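Local coordinates for putative cell invasion protein with MAC/Perforin domain (Bacteroides thetaiotaomicron VPI-5482, PDB 3KK7) that is of unknown function but belongs to the membrane-attack complex/perforin (MACPF) family, many members of which form pores in membranes, at residues A[153-158]-A[232-237]; A[105-110]-A[241-246]. All blocks are in the same frame, centred on the assembly; numbering follows the deposited sequence.

Contact 1 (A[153-158]-A[232-237]); sequences DSEKVV and NSIQFD
Glu155 and Ile234 meet side by side, their side chains running the same way. The packing between them is light. CB of Glu155 lies 4.1 Å from CG2 of Ile234, and farther out OE2 of Glu155 lies 3.9 Å from CD1 of Ile234. The Ile234 branches explain this. CG1 sits between the backbone N and the carbonyl carbon (chi1 63°), and CG2 lies anti to the carbonyl carbon, where it faces Glu155. Glu155 is bent at chi2, which carries its carboxylate alongside the end of the isoleucine.

The backbones add a polar touch. CA of Ile234 makes a CA-H...O contact of 3.5 Å with Glu155 O, at an angle of 135° at the hydrogen. The same carbonyl also accepts a hydrogen bond from Lys239 NZ.

The contact joins two connections at one end of the central antiparallel sheet of the MACPF fold. Residues 153-156 lead into strand 157-173. Residues 232-235 lead from strand 220-230 to helix 236-249, Gln235 holding the N-cap position.

Local polar bonds shape the first of these turns. Asp153 OD1 accepts from Glu155 N at 3.1 Å, an Asx turn, with the donor above the carboxylate plane. Asp153 OD2 forms a salt bridge of 3.5 Å with Lys156 NZ. The Lys156 chain is extended through chi2 and chi3, and a bend at its last bond puts NZ beside Asp153. Its end leads away from the 232-237 segment.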
loop_
_atom_site.group_PDB
_atom_site.type_symbol
_atom_site.label_atom_id
_atom_site.label_comp_id
_atom_site.label_asym_id
_atom_site.label_seq_id
_atom_site.Cartn_x
_atom_site.Cartn_y
_atom_site.Cartn_z
ATOM N N ASP A 153 -14.164 -7.196 31.377
ATOM C CA ASP A 153 -12.769 -7.151 31.811
ATOM C C ASP A 153 -11.955 -7.863 30.744
ATOM O O ASP A 153 -11.994 -9.091 30.635
ATOM C CB ASP A 153 -12.654 -7.874 33.170
ATOM C CG ASP A 153 -11.221 -7.935 33.737
ATOM O OD1 ASP A 153 -10.240 -7.551 33.049
ATOM O OD2 ASP A 153 -11.096 -8.407 34.901
ATOM N N SER A 154 -11.202 -7.099 29.966
ATOM C CA SER A 154 -10.418 -7.683 28.886
ATOM C C SER A 154 -9.636 -8.967 29.288
ATOM O O SER A 154 -9.352 -9.804 28.439
ATOM C CB SER A 154 -9.456 -6.634 28.289
ATOM O OG SER A 154 -8.332 -6.440 29.135
ATOM N N GLU A 155 -9.285 -9.116 30.561
ATOM C CA GLU A 155 -8.587 -10.318 31.037
ATOM C C GLU A 155 -9.340 -11.580 30.755
ATOM O O GLU A 155 -8.732 -12.615 30.534
ATOM C CB GLU A 155 -8.389 -10.266 32.537
ATOM C CG GLU A 155 -7.393 -9.245 32.987
ATOM C CD GLU A 155 -6.153 -9.882 33.542
ATOM O OE1 GLU A 155 -5.308 -10.309 32.705
ATOM O OE2 GLU A 155 -6.038 -9.950 34.809
ATOM N N LYS A 156 -10.659 -11.502 30.814
ATOM C CA LYS A 156 -11.508 -12.652 30.565
ATOM C C LYS A 156 -11.913 -12.827 29.102
ATOM O O LYS A 156 -12.474 -13.855 28.737
ATOM C CB LYS A 156 -12.778 -12.553 31.421
ATOM C CG LYS A 156 -12.524 -12.393 32.917
ATOM C CD LYS A 156 -13.763 -12.627 33.766
ATOM C CE LYS A 156 -13.432 -12.484 35.272
ATOM N NZ LYS A 156 -13.298 -11.036 35.652
ATOM N N VAL A 157 -11.628 -11.838 28.278
ATOM C CA VAL A 157 -12.060 -11.834 26.899
ATOM C C VAL A 157 -11.202 -12.734 26.014
ATOM O O VAL A 157 -9.974 -12.734 26.122
ATOM C CB VAL A 157 -12.044 -10.376 26.341
ATOM C CG1 VAL A 157 -12.124 -10.339 24.831
ATOM C CG2 VAL A 157 -13.176 -9.577 26.979
ATOM N N VAL A 158 -11.855 -13.523 25.165
ATOM C CA VAL A 158 -11.174 -14.221 24.079
ATOM C C VAL A 158 -12.024 -14.132 22.812
ATOM O O VAL A 158 -13.259 -14.109 22.884
ATOM C CB VAL A 158 -10.792 -15.674 24.438
ATOM C CG1 VAL A 158 -12.001 -16.510 24.761
ATOM C CG2 VAL A 158 -9.998 -16.309 23.333
ATOM N N ASN A 232 -13.535 -18.635 33.904
ATOM C CA ASN A 232 -12.506 -18.977 34.879
ATOM C C ASN A 232 -11.042 -18.897 34.478
ATOM O O ASN A 232 -10.193 -18.989 35.359
ATOM C CB ASN A 232 -12.826 -20.351 35.484
ATOM C CG ASN A 232 -13.847 -20.259 36.616
ATOM O OD1 ASN A 232 -14.929 -20.818 36.532
ATOM N ND2 ASN A 232 -13.496 -19.544 37.674
ATOM N N SER A 233 -10.727 -18.722 33.200
ATOM C CA SER A 233 -9.331 -18.610 32.788
ATOM C C SER A 233 -9.047 -17.214 32.300
ATOM O O SER A 233 -9.859 -16.641 31.589
ATOM C CB SER A 233 -9.012 -19.577 31.662
ATOM O OG SER A 233 -9.161 -20.907 32.073
ATOM N N ILE A 234 -7.900 -16.676 32.690
ATOM C CA ILE A 234 -7.407 -15.403 32.160
ATOM C C ILE A 234 -6.135 -15.578 31.299
ATOM O O ILE A 234 -5.713 -14.650 30.612
ATOM C CB ILE A 234 -7.112 -14.381 33.296
ATOM C CG1 ILE A 234 -5.991 -14.877 34.219
ATOM C CG2 ILE A 234 -8.401 -14.031 34.062
ATOM C CD1 ILE A 234 -5.520 -13.820 35.240
ATOM N N GLN A 235 -5.519 -16.756 31.377
ATOM C CA GLN A 235 -4.331 -17.079 30.612
ATOM C C GLN A 235 -4.649 -17.171 29.132
ATOM O O GLN A 235 -5.571 -17.887 28.733
ATOM C CB GLN A 235 -3.739 -18.423 31.062
ATOM C CG GLN A 235 -2.999 -18.364 32.383
ATOM C CD GLN A 235 -1.839 -17.376 32.340
ATOM O OE1 GLN A 235 -1.192 -17.184 31.280
ATOM N NE2 GLN A 235 -1.576 -16.721 33.477
ATOM N N PHE A 236 -3.842 -16.481 28.325
ATOM C CA PHE A 236 -4.064 -16.431 26.887
ATOM C C PHE A 236 -4.260 -17.822 26.270
ATOM O O PHE A 236 -5.113 -18.005 25.417
ATOM C CB PHE A 236 -2.939 -15.671 26.151
ATOM C CG PHE A 236 -1.661 -16.426 26.049
ATOM C CD1 PHE A 236 -1.458 -17.320 25.004
ATOM C CD2 PHE A 236 -0.655 -16.234 26.984
ATOM C CE1 PHE A 236 -0.280 -18.024 24.908
ATOM C CE2 PHE A 236 0.524 -16.935 26.912
ATOM C CZ PHE A 236 0.724 -17.836 25.864
ATOM N N ASP A 237 -3.485 -18.797 26.719
ATOM C CA ASP A 237 -3.538 -20.091 26.086
ATOM C C ASP A 237 -4.761 -20.873 26.533
ATOM O O ASP A 237 -5.468 -21.460 25.700
ATOM C CB ASP A 237 -2.220 -20.883 26.242
ATOM C CG ASP A 237 -1.781 -21.037 27.661
ATOM O OD1 ASP A 237 -2.330 -20.353 28.548
ATOM O OD2 ASP A 237 -0.874 -21.850 27.896
#

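Contact 2 (A[105-110]-A[241-246]); sequences ALSYSD and KDMDVA
Ser107 points its side chain from the strand at the helix and meets Asp244 and Met243 there. Its OG is anti to the carbonyl carbon (chi1 -57°) and donates a hydrogen bond of 2.6 Å to Asp244 OD1. The oxygen is approached on its anti side, with the donor 32° out of the carboxylate plane. Asp244 starts across the contact, and its CG, placed beside the backbone N (chi1 -74°), brings OD1 to Ser107.

Met243, modelled as selenomethionine, starts toward Ser107 and then turns off. Its CG is 3.1 Å from Ser107 OG and 3.6 Å from Ser107 CB. Bends at chi2 and chi3 take the end of the chain away, and the side chain packs on Val158 and Leu291 of other strands of the sheet.

In the MACPF fold, this places helix 236-249 against the central sheet, near the end of strand 93-108. The helix lies between sheet strands 220-230 and 288-298, in the position of a helical cluster that refolds into membrane hairpins in related pore formers. Leu106 and Tyr108 point away from the helix and Ser107 toward it, the alternation expected of a strand.

Two waters lie close to Asp244 OD1. Water 2 accepts from Ser107 N at 2.8 Å and can donate to Asp244 OD1, also at 2.8 Å. Water 1 lies 3.2 Å from Asp244 OD1 and may donate to it, or weakly to Ala105 O.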
loop_
_atom_site.group_PDB
_atom_site.type_symbol
_atom_site.label_atom_id
_atom_site.label_comp_id
_atom_site.label_asym_id
_atom_site.label_seq_id
_atom_site.Cartn_x
_atom_site.Cartn_y
_atom_site.Cartn_z
ATOM N N ALA A 105 -10.452 -22.558 11.920
ATOM C CA ALA A 105 -10.919 -21.868 13.118
ATOM C C ALA A 105 -9.708 -21.196 13.749
ATOM O O ALA A 105 -8.612 -21.730 13.714
ATOM C CB ALA A 105 -11.573 -22.854 14.103
ATOM N N LEU A 106 -9.911 -20.016 14.310
ATOM C CA LEU A 106 -8.845 -19.299 14.995
ATOM C C LEU A 106 -9.366 -18.727 16.311
ATOM O O LEU A 106 -10.386 -18.060 16.331
ATOM C CB LEU A 106 -8.340 -18.160 14.113
ATOM C CG LEU A 106 -7.120 -17.405 14.623
ATOM C CD1 LEU A 106 -5.922 -18.383 14.759
ATOM C CD2 LEU A 106 -6.837 -16.246 13.655
ATOM N N SER A 107 -8.655 -18.988 17.394
ATOM C CA SER A 107 -8.951 -18.382 18.669
ATOM C C SER A 107 -7.798 -17.476 19.054
ATOM O O SER A 107 -6.635 -17.846 18.883
ATOM C CB SER A 107 -9.080 -19.444 19.724
ATOM O OG SER A 107 -10.068 -20.380 19.375
ATOM N N TYR A 108 -8.126 -16.311 19.617
ATOM C CA TYR A 108 -7.133 -15.315 19.966
ATOM C C TYR A 108 -7.583 -14.447 21.132
ATOM O O TYR A 108 -8.658 -13.852 21.109
ATOM C CB TYR A 108 -6.743 -14.481 18.728
ATOM C CG TYR A 108 -7.851 -13.740 17.980
ATOM C CD1 TYR A 108 -8.756 -14.418 17.154
ATOM C CD2 TYR A 108 -7.951 -12.343 18.051
ATOM C CE1 TYR A 108 -9.776 -13.720 16.449
ATOM C CE2 TYR A 108 -8.941 -11.634 17.353
ATOM C CZ TYR A 108 -9.852 -12.320 16.556
ATOM O OH TYR A 108 -10.812 -11.602 15.871
ATOM N N SER A 109 -6.729 -14.399 22.151
ATOM C CA SER A 109 -6.957 -13.627 23.377
ATOM C C SER A 109 -6.685 -12.158 23.227
ATOM O O SER A 109 -6.972 -11.384 24.143
ATOM C CB SER A 109 -6.039 -14.116 24.495
ATOM O OG SER A 109 -6.427 -15.403 24.924
ATOM N N ASP A 110 -6.077 -11.764 22.123
ATOM C CA ASP A 110 -5.803 -10.352 21.916
ATOM C C ASP A 110 -5.381 -10.151 20.477
ATOM O O ASP A 110 -5.227 -11.133 19.724
ATOM C CB ASP A 110 -4.761 -9.799 22.924
ATOM C CG ASP A 110 -3.347 -10.288 22.658
ATOM O OD1 ASP A 110 -2.929 -10.400 21.489
ATOM O OD2 ASP A 110 -2.630 -10.552 23.641
ATOM N N LYS A 241 -7.751 -22.358 24.092
ATOM C CA LYS A 241 -8.171 -23.753 24.053
ATOM C C LYS A 241 -9.677 -23.824 24.344
ATOM O O LYS A 241 -10.395 -24.592 23.696
ATOM C CB LYS A 241 -7.351 -24.633 25.017
ATOM C CG LYS A 241 -7.522 -26.159 24.827
ATOM N N ASP A 242 -10.171 -23.002 25.267
ATOM C CA ASP A 242 -11.611 -22.965 25.502
ATOM C C ASP A 242 -12.367 -22.522 24.244
ATOM O O ASP A 242 -13.375 -23.097 23.866
ATOM C CB ASP A 242 -11.970 -22.063 26.685
ATOM C CG ASP A 242 -11.525 -22.643 28.040
ATOM O OD1 ASP A 242 -11.129 -23.824 28.098
ATOM O OD2 ASP A 242 -11.577 -21.919 29.058
HETATM N N MSE A 243 -11.860 -21.515 23.562
HETATM C CA MSE A 243 -12.533 -21.017 22.356
HETATM C C MSE A 243 -12.414 -22.049 21.216
HETATM O O MSE A 243 -13.410 -22.339 20.527
HETATM C CB MSE A 243 -11.968 -19.643 21.975
HETATM C CG MSE A 243 -12.517 -19.059 20.670
HETATM SE SE MSE A 243 -14.387 -18.574 20.732
HETATM C CE MSE A 243 -14.249 -17.041 21.955
ATOM N N ASP A 244 -11.208 -22.604 21.040
ATOM C CA ASP A 244 -10.985 -23.710 20.110
ATOM C C ASP A 244 -12.072 -24.800 20.268
ATOM O O ASP A 244 -12.601 -25.303 19.280
ATOM C CB ASP A 244 -9.600 -24.357 20.346
ATOM C CG ASP A 244 -8.432 -23.523 19.840
ATOM O OD1 ASP A 244 -8.603 -22.485 19.157
ATOM O OD2 ASP A 244 -7.303 -23.919 20.138
ATOM N N VAL A 245 -12.402 -25.154 21.507
ATOM C CA VAL A 245 -13.392 -26.208 21.783
ATOM C C VAL A 245 -14.778 -25.699 21.471
ATOM O O VAL A 245 -15.601 -26.439 20.909
ATOM C CB VAL A 245 -13.365 -26.647 23.267
ATOM C CG1 VAL A 245 -14.456 -27.690 23.572
ATOM C CG2 VAL A 245 -11.973 -27.190 23.649
ATOM N N ALA A 246 -15.038 -24.436 21.817
ATOM C CA ALA A 246 -16.366 -23.877 21.629
ATOM C C ALA A 246 -16.690 -23.740 20.149
ATOM O O ALA A 246 -17.730 -24.208 19.678
ATOM C CB ALA A 246 -16.492 -22.562 22.316
HETATM O O HOH W 1 -9.027 -23.315 16.111
HETATM O O HOH W 2 -6.841 -21.057 17.584
#

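Overall arrangement
Contacts 1 and 2 lie on the same side of the chain's centre, with their own centres about 11 Å apart. Both use helix 236-249: contact 1 involves the loop leading into it, contact 2 its middle turns. Both also reach one antiparallel sheet, where strands 93-108 and 157-173 are neighbours. Along the chain the order is 105-110, 153-158, 232-237 and 241-246, so contact 1 is nested within the loop closed by contact 2. The two touch directly. Phe236 O and Ser109 OG probably share a hydrogen bond, and CG2 of Val158 packs against the backbone O of Tyr108. Contact 2 lays the helix on the MACPF sheet, while contact 1 joins the loop before the helix to the turn before strand 157-173.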